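Long-range contacts in peptide ABC transporter permease (Staphylococcus hominis, PDB 6EXS), which probably carries small peptides into the cell as a proton-coupled POT-family transporter, among them a thioalcohol-conjugated Cys-Gly dipeptide that is a precursor of underarm malodour: residues Ala95-Ile99 / Met189-Leu193; Leu334-Ile338 / Val399-Val404; Asn339-Ile343 / Val407-Leu411. One frame throughout, in Å; residues are numbered along the deposited sequence.

Overall arrangement
Interactions 2 and 3 are neighbours that share helix 396-418. Their centres lie 10 Å apart, and they touch where V404 CG1 packs on F342 CE2 at 3.7 Å. Both meet the bound peptide conjugate: its hydroxyl O donates to F335 O in interaction 2 and accepts from N339 N in interaction 3, so one ligand atom joins the two contacts. Interaction 1 is remote, its centre 29 Å from that of interaction 2 and 27 Å from that of interaction 3, with nearest atoms about 17 Å away in each case. It joins two other membrane helices, and the side chain of I98 is about 14 Å from the ligand.

Interaction 1: Ala95-Ile99 / Met189-Leu193; sequences AVLII and MALGL
The carbonyl oxygen of A95 has two neighbours of different kinds. I99 N donates to it in the ordinary helical bond of 3.1 Å, and from the opposing helix the methyl carbon of M189 comes against it, with CE 3.4 Å from A95 O. The backbone bond serves the oxygen, while the thioether methyl merely packs on it, and no hydrogen bond joins these two segments. M189 can reach this far because CG stands anti to the backbone N (chi1 -176°) and the chain then bends at chi2, 52°, which carries CE to the small A95. The methyl group of A95 leaves room for that flexible end, and its CB lies 3.8 Å from M189 CE. I98 crosses the methionine at about a right angle, its CG2 meeting CE at 3.8 Å as well as the sulfur and CG. Nearer the root of M189, its CG is pressed tightly against I99 CG1, at 3.3 Å.

One turn on, L193 divides its two methyl groups. CD1 goes to A95 CB at 3.7 Å and, more loosely, to V96 CG2; CD2 meets I99 CD1 at 3.4 Å. The extended arm of I99 is long enough to serve both partners, its base CG1 against M189 and its end CD1 against L193. Beyond this layer, I98 and M189 both pack on E28 of helix 16-44, so M189 fills the junction of three helices. The short axes run nearly antiparallel, at 162°, with a closest approach of 10.0 Å, a spacing set by these aliphatic side chains. Such apolar packing of helices 74-106 and 178-204 is typical of neighbouring transmembrane helices within a bundle of the major facilitator superfamily fold, here near its lipid-facing side.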
loop_
_atom_site.group_PDB
_atom_site.type_symbol
_atom_site.label_atom_id
_atom_site.label_comp_id
_atom_site.label_asym_id
_atom_site.label_seq_id
_atom_site.Cartn_x
_atom_site.Cartn_y
_atom_site.Cartn_z
ATOM N N ALA A 95 -9.792 -0.976 13.402
ATOM C CA ALA A 95 -11.017 -1.362 12.691
ATOM C C ALA A 95 -12.186 -0.395 12.933
ATOM O O ALA A 95 -12.874 -0.044 11.982
ATOM C CB ALA A 95 -11.419 -2.780 13.068
ATOM N N VAL A 96 -12.393 0.044 14.201
ATOM C CA VAL A 96 -13.457 0.971 14.609
ATOM C C VAL A 96 -13.191 2.333 13.956
ATOM O O VAL A 96 -14.077 2.890 13.307
ATOM C CB VAL A 96 -13.596 1.051 16.164
ATOM C CG1 VAL A 96 -14.551 2.178 16.587
ATOM C CG2 VAL A 96 -14.061 -0.281 16.742
ATOM N N LEU A 97 -11.947 2.828 14.083
ATOM C CA LEU A 97 -11.499 4.079 13.484
ATOM C C LEU A 97 -11.667 4.082 11.953
ATOM O O LEU A 97 -12.157 5.074 11.411
ATOM C CB LEU A 97 -10.060 4.384 13.909
ATOM C CG LEU A 97 -9.890 4.798 15.375
ATOM C CD1 LEU A 97 -8.438 4.872 15.747
ATOM C CD2 LEU A 97 -10.537 6.155 15.658
ATOM N N ILE A 98 -11.332 2.948 11.271
ATOM C CA ILE A 98 -11.488 2.770 9.820
ATOM C C ILE A 98 -12.984 2.896 9.422
ATOM O O ILE A 98 -13.283 3.608 8.457
ATOM C CB ILE A 98 -10.808 1.457 9.319
ATOM C CG1 ILE A 98 -9.279 1.601 9.306
ATOM C CG2 ILE A 98 -11.335 1.017 7.933
ATOM C CD1 ILE A 98 -8.518 0.282 9.333
ATOM N N ILE A 99 -13.914 2.247 10.188
ATOM C CA ILE A 99 -15.374 2.333 9.945
ATOM C C ILE A 99 -15.869 3.796 10.042
ATOM O O ILE A 99 -16.741 4.191 9.266
ATOM C CB ILE A 99 -16.188 1.394 10.874
ATOM C CG1 ILE A 99 -15.795 -0.050 10.627
ATOM C CG2 ILE A 99 -17.702 1.545 10.650
ATOM C CD1 ILE A 99 -16.108 -1.017 11.726
ATOM N N MET A 189 -17.186 -3.108 5.750
ATOM C CA MET A 189 -16.218 -2.999 6.835
ATOM C C MET A 189 -16.868 -3.374 8.178
ATOM O O MET A 189 -16.212 -3.999 9.003
ATOM C CB MET A 189 -15.600 -1.589 6.840
ATOM C CG MET A 189 -14.507 -1.375 7.859
ATOM S SD MET A 189 -13.164 -2.567 7.856
ATOM C CE MET A 189 -12.498 -2.284 9.410
ATOM N N ALA A 190 -18.166 -3.048 8.375
ATOM C CA ALA A 190 -18.890 -3.421 9.605
ATOM C C ALA A 190 -19.010 -4.961 9.717
ATOM O O ALA A 190 -18.880 -5.489 10.819
ATOM C CB ALA A 190 -20.271 -2.775 9.636
ATOM N N LEU A 191 -19.196 -5.673 8.570
ATOM C CA LEU A 191 -19.288 -7.139 8.509
ATOM C C LEU A 191 -18.001 -7.782 8.993
ATOM O O LEU A 191 -18.059 -8.763 9.733
ATOM C CB LEU A 191 -19.636 -7.641 7.095
ATOM C CG LEU A 191 -21.045 -7.359 6.571
ATOM C CD1 LEU A 191 -21.294 -8.122 5.271
ATOM C CD2 LEU A 191 -22.127 -7.722 7.608
ATOM N N GLY A 192 -16.864 -7.203 8.587
ATOM C CA GLY A 192 -15.536 -7.615 9.006
ATOM C C GLY A 192 -15.392 -7.476 10.507
ATOM O O GLY A 192 -14.970 -8.427 11.175
ATOM N N LEU A 193 -15.802 -6.299 11.056
ATOM C CA LEU A 193 -15.769 -6.005 12.500
ATOM C C LEU A 193 -16.666 -6.968 13.310
ATOM O O LEU A 193 -16.216 -7.499 14.326
ATOM C CB LEU A 193 -16.138 -4.531 12.791
ATOM C CG LEU A 193 -16.030 -4.082 14.261
ATOM C CD1 LEU A 193 -14.592 -3.855 14.678
ATOM C CD2 LEU A 193 -16.843 -2.840 14.533
#

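Interaction 2: Leu334-Ile338 / Val399-Val404; sequences LFQSI and VILSYV. With C3H (2-[[(2~{R})-2-azanyl-3-[(3~{S})-3-methyl-1-oxidanyl-hexan-3-yl]sulfanyl-propanoyl]amino]ethanoic acid), chain O; OLC ((2R)-2,3-dihydroxypropyl (9Z)-octadec-9-enoate), chain B.
F335 CB starts beside the phenol end of Y403, 3.6 Å from its OH. Further out, CG nears Y403 CE2, and CD1 comes closest to that same carbon, at 3.4 Å. CE1 passes on to V399, meeting CG1 at 3.7 Å, and CZ rests on the same methyl, while I400 CG1 lies near the plane of the ring, at its edge. The two aromatic planes are nearly parallel, 22° apart, but slid so far that they hardly overlap, with centroids separated by 5.4 Å. The Y403 hydroxyl is hydrogen-bonded to G305 O, which pins that ring at its far end.

I338 extends the apolar contact along helix 396-418. Its chi1 of -58° sets CG2 opposite the backbone N, 3.7 Å from Y403 CB and near V404, and leaves CG1 opposite the carbonyl carbon. Beta-branching suits the place, since on this second branch CG1 lies along the monoolein chain and CD1 reaches I400 CG1 at 3.9 Å.

The ligand hydroxyl O donates to F335 O at 2.8 Å, an oxygen that also lies over one face of the Y403 ring, and the ligand amine N donates to Q336 O at 3.0 Å. Here the segment leading into helix 338-357 offers the F335 and Q336 carbonyls to the ligand and packs F335 and I338 on helix 396-418, forming one wall of the POT peptide-binding pocket.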
loop_
_atom_site.group_PDB
_atom_site.type_symbol
_atom_site.label_atom_id
_atom_site.label_comp_id
_atom_site.label_asym_id
_atom_site.label_seq_id
_atom_site.Cartn_x
_atom_site.Cartn_y
_atom_site.Cartn_z
ATOM N N LEU A 334 -12.662 -0.244 -12.918
ATOM C CA LEU A 334 -12.175 -1.603 -13.199
ATOM C C LEU A 334 -10.678 -1.664 -13.519
ATOM O O LEU A 334 -10.094 -2.741 -13.440
ATOM C CB LEU A 334 -13.006 -2.292 -14.286
ATOM C CG LEU A 334 -14.160 -3.131 -13.764
ATOM C CD1 LEU A 334 -15.403 -2.309 -13.594
ATOM C CD2 LEU A 334 -14.443 -4.277 -14.693
ATOM N N PHE A 335 -10.039 -0.513 -13.814
ATOM C CA PHE A 335 -8.586 -0.424 -14.014
ATOM C C PHE A 335 -7.840 -0.881 -12.748
ATOM O O PHE A 335 -6.716 -1.356 -12.866
ATOM C CB PHE A 335 -8.165 1.023 -14.301
ATOM C CG PHE A 335 -8.348 1.514 -15.713
ATOM C CD1 PHE A 335 -7.829 0.799 -16.790
ATOM C CD2 PHE A 335 -8.952 2.739 -15.965
ATOM C CE1 PHE A 335 -7.966 1.274 -18.096
ATOM C CE2 PHE A 335 -9.078 3.219 -17.272
ATOM C CZ PHE A 335 -8.596 2.478 -18.326
ATOM N N GLN A 336 -8.466 -0.717 -11.545
ATOM C CA GLN A 336 -7.934 -1.089 -10.215
ATOM C C GLN A 336 -7.964 -2.601 -9.930
ATOM O O GLN A 336 -7.285 -3.060 -9.002
ATOM C CB GLN A 336 -8.696 -0.356 -9.087
ATOM C CG GLN A 336 -8.695 1.153 -9.184
ATOM C CD GLN A 336 -7.295 1.670 -9.235
ATOM O OE1 GLN A 336 -6.802 2.066 -10.294
ATOM N NE2 GLN A 336 -6.608 1.613 -8.097
ATOM N N SER A 337 -8.795 -3.341 -10.685
ATOM C CA SER A 337 -9.004 -4.780 -10.584
ATOM C C SER A 337 -7.979 -5.577 -11.407
ATOM O O SER A 337 -7.837 -6.784 -11.169
ATOM C CB SER A 337 -10.424 -5.141 -11.035
ATOM O OG SER A 337 -11.416 -4.701 -10.118
ATOM N N ILE A 338 -7.259 -4.911 -12.357
ATOM C CA ILE A 338 -6.289 -5.570 -13.247
ATOM C C ILE A 338 -5.133 -6.236 -12.462
ATOM O O ILE A 338 -4.927 -7.442 -12.591
ATOM C CB ILE A 338 -5.775 -4.656 -14.401
ATOM C CG1 ILE A 338 -6.952 -4.135 -15.273
ATOM C CG2 ILE A 338 -4.739 -5.417 -15.268
ATOM C CD1 ILE A 338 -6.619 -3.031 -16.228
ATOM N N VAL A 399 -3.898 0.789 -22.589
ATOM C CA VAL A 399 -3.867 1.181 -21.164
ATOM C C VAL A 399 -3.844 -0.081 -20.300
ATOM O O VAL A 399 -3.083 -0.139 -19.338
ATOM C CB VAL A 399 -5.032 2.134 -20.774
ATOM C CG1 VAL A 399 -4.822 2.724 -19.379
ATOM C CG2 VAL A 399 -5.201 3.248 -21.799
ATOM N N ILE A 400 -4.640 -1.108 -20.687
ATOM C CA ILE A 400 -4.708 -2.408 -20.019
ATOM C C ILE A 400 -3.353 -3.146 -20.138
ATOM O O ILE A 400 -2.887 -3.708 -19.148
ATOM C CB ILE A 400 -5.942 -3.239 -20.502
ATOM C CG1 ILE A 400 -7.265 -2.548 -20.046
ATOM C CG2 ILE A 400 -5.867 -4.702 -19.993
ATOM C CD1 ILE A 400 -8.525 -2.988 -20.745
ATOM N N LEU A 401 -2.706 -3.092 -21.326
ATOM C CA LEU A 401 -1.383 -3.684 -21.572
ATOM C C LEU A 401 -0.324 -3.044 -20.658
ATOM O O LEU A 401 0.552 -3.751 -20.165
ATOM C CB LEU A 401 -0.984 -3.586 -23.067
ATOM C CG LEU A 401 0.394 -4.138 -23.513
ATOM C CD1 LEU A 401 0.668 -5.576 -22.996
ATOM C CD2 LEU A 401 0.541 -4.063 -25.014
ATOM N N SER A 402 -0.437 -1.732 -20.393
ATOM C CA SER A 402 0.481 -1.040 -19.480
ATOM C C SER A 402 0.365 -1.605 -18.047
ATOM O O SER A 402 1.385 -1.908 -17.437
ATOM C CB SER A 402 0.233 0.460 -19.494
ATOM O OG SER A 402 1.247 1.105 -18.744
ATOM N N TYR A 403 -0.878 -1.814 -17.555
ATOM C CA TYR A 403 -1.167 -2.408 -16.245
ATOM C C TYR A 403 -0.598 -3.833 -16.146
ATOM O O TYR A 403 -0.002 -4.180 -15.129
ATOM C CB TYR A 403 -2.685 -2.443 -15.990
ATOM C CG TYR A 403 -3.256 -1.127 -15.508
ATOM C CD1 TYR A 403 -3.054 -0.695 -14.197
ATOM C CD2 TYR A 403 -4.022 -0.327 -16.350
ATOM C CE1 TYR A 403 -3.588 0.509 -13.744
ATOM C CE2 TYR A 403 -4.528 0.897 -15.919
ATOM C CZ TYR A 403 -4.323 1.305 -14.609
ATOM O OH TYR A 403 -4.835 2.502 -14.171
ATOM N N VAL A 404 -0.777 -4.641 -17.212
ATOM C CA VAL A 404 -0.329 -6.036 -17.289
ATOM C C VAL A 404 1.201 -6.132 -17.228
ATOM O O VAL A 404 1.713 -7.003 -16.526
ATOM C CB VAL A 404 -0.939 -6.800 -18.503
ATOM C CG1 VAL A 404 -0.370 -8.212 -18.619
ATOM C CG2 VAL A 404 -2.470 -6.840 -18.433
HETATM O O2 C3H O . -3.136 -4.651 -2.431
HETATM C C11 C3H O . -2.925 -5.319 -3.380
HETATM O O3 C3H O . -1.981 -6.191 -3.441
HETATM C C10 C3H O . -3.668 -5.226 -4.680
HETATM N N1 C3H O . -4.199 -3.910 -4.941
HETATM C C9 C3H O . -3.470 -2.973 -5.525
HETATM O O1 C3H O . -2.339 -2.685 -5.163
HETATM C C8 C3H O . -4.053 -2.248 -6.693
HETATM N N C3H O . -5.491 -2.473 -6.726
HETATM C C7 C3H O . -3.810 -0.743 -6.576
HETATM S S C3H O . -2.479 -0.030 -7.580
HETATM C C3 C3H O . -2.875 -0.120 -9.407
HETATM C C4 C3H O . -4.051 0.796 -9.629
HETATM C C5 C3H O . -3.109 -1.597 -9.751
HETATM C C6 C3H O . -3.656 -1.909 -11.126
HETATM O O C3H O . -4.894 -2.538 -11.072
HETATM C C2 C3H O . -1.693 0.359 -10.246
HETATM C C1 C3H O . -1.085 -0.680 -11.172
HETATM C C C3H O . 0.060 -0.110 -11.964
HETATM C C18 OLC B . -11.416 -7.469 -14.610
HETATM C C10 OLC B . -5.119 -8.485 -21.556
HETATM C C9 OLC B . -4.290 -7.774 -22.318
HETATM C C17 OLC B . -10.084 -6.797 -14.862
HETATM C C11 OLC B . -6.582 -8.235 -21.268
HETATM C C8 OLC B . -4.584 -6.509 -23.084
HETATM C C24 OLC B . -3.847 -1.302 -33.247
HETATM C C16 OLC B . -9.820 -6.460 -16.318
HETATM C C12 OLC B . -6.938 -8.361 -19.779
HETATM C C7 OLC B . -4.760 -6.699 -24.596
HETATM C C15 OLC B . -9.088 -7.534 -17.109
HETATM C C13 OLC B . -8.428 -8.293 -19.478
HETATM C C6 OLC B . -3.479 -6.921 -25.405
HETATM C C14 OLC B . -8.827 -7.143 -18.561
HETATM C C5 OLC B . -2.645 -5.678 -25.729
HETATM C C4 OLC B . -3.206 -4.704 -26.770
HETATM C C3 OLC B . -3.141 -5.171 -28.218
HETATM C C2 OLC B . -3.011 -4.027 -29.226
HETATM C C21 OLC B . -5.085 -1.602 -31.051
HETATM C C1 OLC B . -4.300 -3.386 -29.662
HETATM C C22 OLC B . -5.186 -1.335 -32.541
HETATM O O19 OLC B . -5.351 -3.494 -29.090
HETATM O O25 OLC B . -3.061 -0.193 -32.830
HETATM O O23 OLC B . -6.049 -2.286 -33.166
HETATM O O20 OLC B . -4.123 -2.651 -30.769
#

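Interaction 3: Asn339-Ile343 / Val407-Leu411. With C3H (2-[[(2~{R})-2-azanyl-3-[(3~{S})-3-methyl-1-oxidanyl-hexan-3-yl]sulfanyl-propanoyl]amino]ethanoic acid), chain O.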
loop_
_atom_site.group_PDB
_atom_site.type_symbol
_atom_site.label_atom_id
_atom_site.label_comp_id
_atom_site.label_asym_id
_atom_site.label_seq_id
_atom_site.Cartn_x
_atom_site.Cartn_y
_atom_site.Cartn_z
ATOM N N ASN A 339 -4.388 -5.445 -11.686
ATOM C CA ASN A 339 -3.259 -5.879 -10.867
ATOM C C ASN A 339 -3.638 -7.006 -9.855
ATOM O O ASN A 339 -2.963 -8.031 -9.886
ATOM C CB ASN A 339 -2.615 -4.666 -10.196
ATOM C CG ASN A 339 -1.419 -4.926 -9.353
ATOM O OD1 ASN A 339 -1.553 -5.357 -8.219
ATOM N ND2 ASN A 339 -0.240 -4.550 -9.846
ATOM N N PRO A 340 -4.713 -6.886 -9.017
ATOM C CA PRO A 340 -5.075 -8.008 -8.125
ATOM C C PRO A 340 -5.496 -9.289 -8.856
ATOM O O PRO A 340 -5.218 -10.375 -8.346
ATOM C CB PRO A 340 -6.211 -7.445 -7.266
ATOM C CG PRO A 340 -6.223 -5.976 -7.510
ATOM C CD PRO A 340 -5.639 -5.746 -8.842
ATOM N N LEU A 341 -6.142 -9.183 -10.045
ATOM C CA LEU A 341 -6.526 -10.362 -10.836
ATOM C C LEU A 341 -5.285 -11.139 -11.304
ATOM O O LEU A 341 -5.238 -12.364 -11.142
ATOM C CB LEU A 341 -7.404 -9.989 -12.045
ATOM C CG LEU A 341 -7.781 -11.142 -13.002
ATOM C CD1 LEU A 341 -8.734 -12.127 -12.342
ATOM C CD2 LEU A 341 -8.375 -10.617 -14.290
ATOM N N PHE A 342 -4.282 -10.431 -11.860
ATOM C CA PHE A 342 -3.039 -11.049 -12.340
ATOM C C PHE A 342 -2.190 -11.626 -11.212
ATOM O O PHE A 342 -1.544 -12.653 -11.417
ATOM C CB PHE A 342 -2.243 -10.087 -13.225
ATOM C CG PHE A 342 -2.735 -10.098 -14.654
ATOM C CD1 PHE A 342 -3.939 -9.488 -14.999
ATOM C CD2 PHE A 342 -2.013 -10.744 -15.649
ATOM C CE1 PHE A 342 -4.416 -9.536 -16.310
ATOM C CE2 PHE A 342 -2.485 -10.779 -16.968
ATOM C CZ PHE A 342 -3.683 -10.178 -17.288
ATOM N N ILE A 343 -2.224 -10.999 -10.014
ATOM C CA ILE A 343 -1.529 -11.514 -8.835
ATOM C C ILE A 343 -2.200 -12.839 -8.464
ATOM O O ILE A 343 -1.510 -13.840 -8.347
ATOM C CB ILE A 343 -1.489 -10.494 -7.659
ATOM C CG1 ILE A 343 -0.581 -9.289 -8.006
ATOM C CG2 ILE A 343 -1.003 -11.174 -6.358
ATOM C CD1 ILE A 343 -0.708 -8.123 -7.098
ATOM N N VAL A 407 2.270 -5.326 -13.489
ATOM C CA VAL A 407 1.948 -6.391 -12.538
ATOM C C VAL A 407 2.876 -7.618 -12.753
ATOM O O VAL A 407 3.270 -8.227 -11.766
ATOM C CB VAL A 407 0.439 -6.746 -12.478
ATOM C CG1 VAL A 407 -0.083 -7.294 -13.804
ATOM C CG2 VAL A 407 0.139 -7.704 -11.328
ATOM N N ILE A 408 3.289 -7.915 -14.016
ATOM C CA ILE A 408 4.249 -8.996 -14.307
ATOM C C ILE A 408 5.582 -8.682 -13.584
ATOM O O ILE A 408 6.227 -9.598 -13.060
ATOM C CB ILE A 408 4.414 -9.294 -15.833
ATOM C CG1 ILE A 408 3.138 -9.940 -16.410
ATOM C CG2 ILE A 408 5.640 -10.196 -16.101
ATOM C CD1 ILE A 408 3.027 -9.852 -17.914
ATOM N N GLY A 409 5.927 -7.393 -13.519
ATOM C CA GLY A 409 7.083 -6.883 -12.796
ATOM C C GLY A 409 6.927 -7.024 -11.290
ATOM O O GLY A 409 7.897 -7.340 -10.596
ATOM N N GLU A 410 5.693 -6.834 -10.773
ATOM C CA GLU A 410 5.375 -6.976 -9.342
ATOM C C GLU A 410 5.559 -8.422 -8.860
ATOM O O GLU A 410 5.987 -8.638 -7.724
ATOM C CB GLU A 410 3.946 -6.494 -9.042
ATOM C CG GLU A 410 3.744 -6.126 -7.588
ATOM C CD GLU A 410 2.379 -5.582 -7.234
ATOM O OE1 GLU A 410 1.890 -4.673 -7.944
ATOM O OE2 GLU A 410 1.835 -6.004 -6.191
ATOM N N LEU A 411 5.251 -9.401 -9.736
ATOM C CA LEU A 411 5.380 -10.834 -9.462
ATOM C C LEU A 411 6.846 -11.231 -9.249
ATOM O O LEU A 411 7.108 -12.214 -8.554
ATOM C CB LEU A 411 4.735 -11.675 -10.589
ATOM C CG LEU A 411 3.226 -11.466 -10.866
ATOM C CD1 LEU A 411 2.837 -12.009 -12.226
ATOM C CD2 LEU A 411 2.352 -12.084 -9.772
HETATM O O2 C3H O . -3.136 -4.651 -2.431
HETATM C C11 C3H O . -2.925 -5.319 -3.380
HETATM O O3 C3H O . -1.981 -6.191 -3.441
HETATM C C10 C3H O . -3.668 -5.226 -4.680
HETATM N N1 C3H O . -4.199 -3.910 -4.941
HETATM C C9 C3H O . -3.470 -2.973 -5.525
HETATM O O1 C3H O . -2.339 -2.685 -5.163
HETATM C C8 C3H O . -4.053 -2.248 -6.693
HETATM N N C3H O . -5.491 -2.473 -6.726
HETATM C C7 C3H O . -3.810 -0.743 -6.576
HETATM S S C3H O . -2.479 -0.030 -7.580
HETATM C C3 C3H O . -2.875 -0.120 -9.407
HETATM C C4 C3H O . -4.051 0.796 -9.629
HETATM C C5 C3H O . -3.109 -1.597 -9.751
HETATM C C6 C3H O . -3.656 -1.909 -11.126
HETATM O O C3H O . -4.894 -2.538 -11.072
HETATM C C2 C3H O . -1.693 0.359 -10.246
HETATM C C1 C3H O . -1.085 -0.680 -11.172
HETATM C C C3H O . 0.060 -0.110 -11.964
HETATM O O HOH W 1 -0.640 -4.915 -5.787
#
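N339 and E410 make the polar link of this contact. ND2 donates to E410 OE1 at 2.9 Å in an almost straight bond (169°). The acceptor lies in the plane of the asparagine amide, whereas the amide approaches from above the carboxylate plane. Asparagine suits the site because its two amide atoms can face the glutamate side together: a water lies 2.6 Å from N339 OD1 and 2.7 Å from E410 OE2. More acceptors lie within its reach than it has protons, so not all of these bonds can form at once.

With CG anti to its backbone N (chi1 -178°), N339 sends its amide to E410 while its own N-H points to the substrate, donating to the ligand hydroxyl O at 3.0 Å. That N-H is available in the first turn of the helix, where P340, with no N-H to satisfy, is also well tolerated; its CG lies against the ligand amine.

Apolar groups pack around this polar pair and probably restrict it. V407 places CG2 3.4 Å from N339 O and CG1 3.6 Å from F342 CB. I343 packs its CD1 methyl beside one carboxylate oxygen, 3.4 Å from E410 OE2, and L411 CD2 packs on I343 CA one turn after V407.

The axes of the short segments 339-343 and 407-411 come within 9.7 Å at 44°. Outward, helix 279-302 lies against E410 through F298, W299 and Q302, helix 147-174 meets P340 and I343 through N159, and F342 meets F346 one turn on, where helix 338-357 also receives L411.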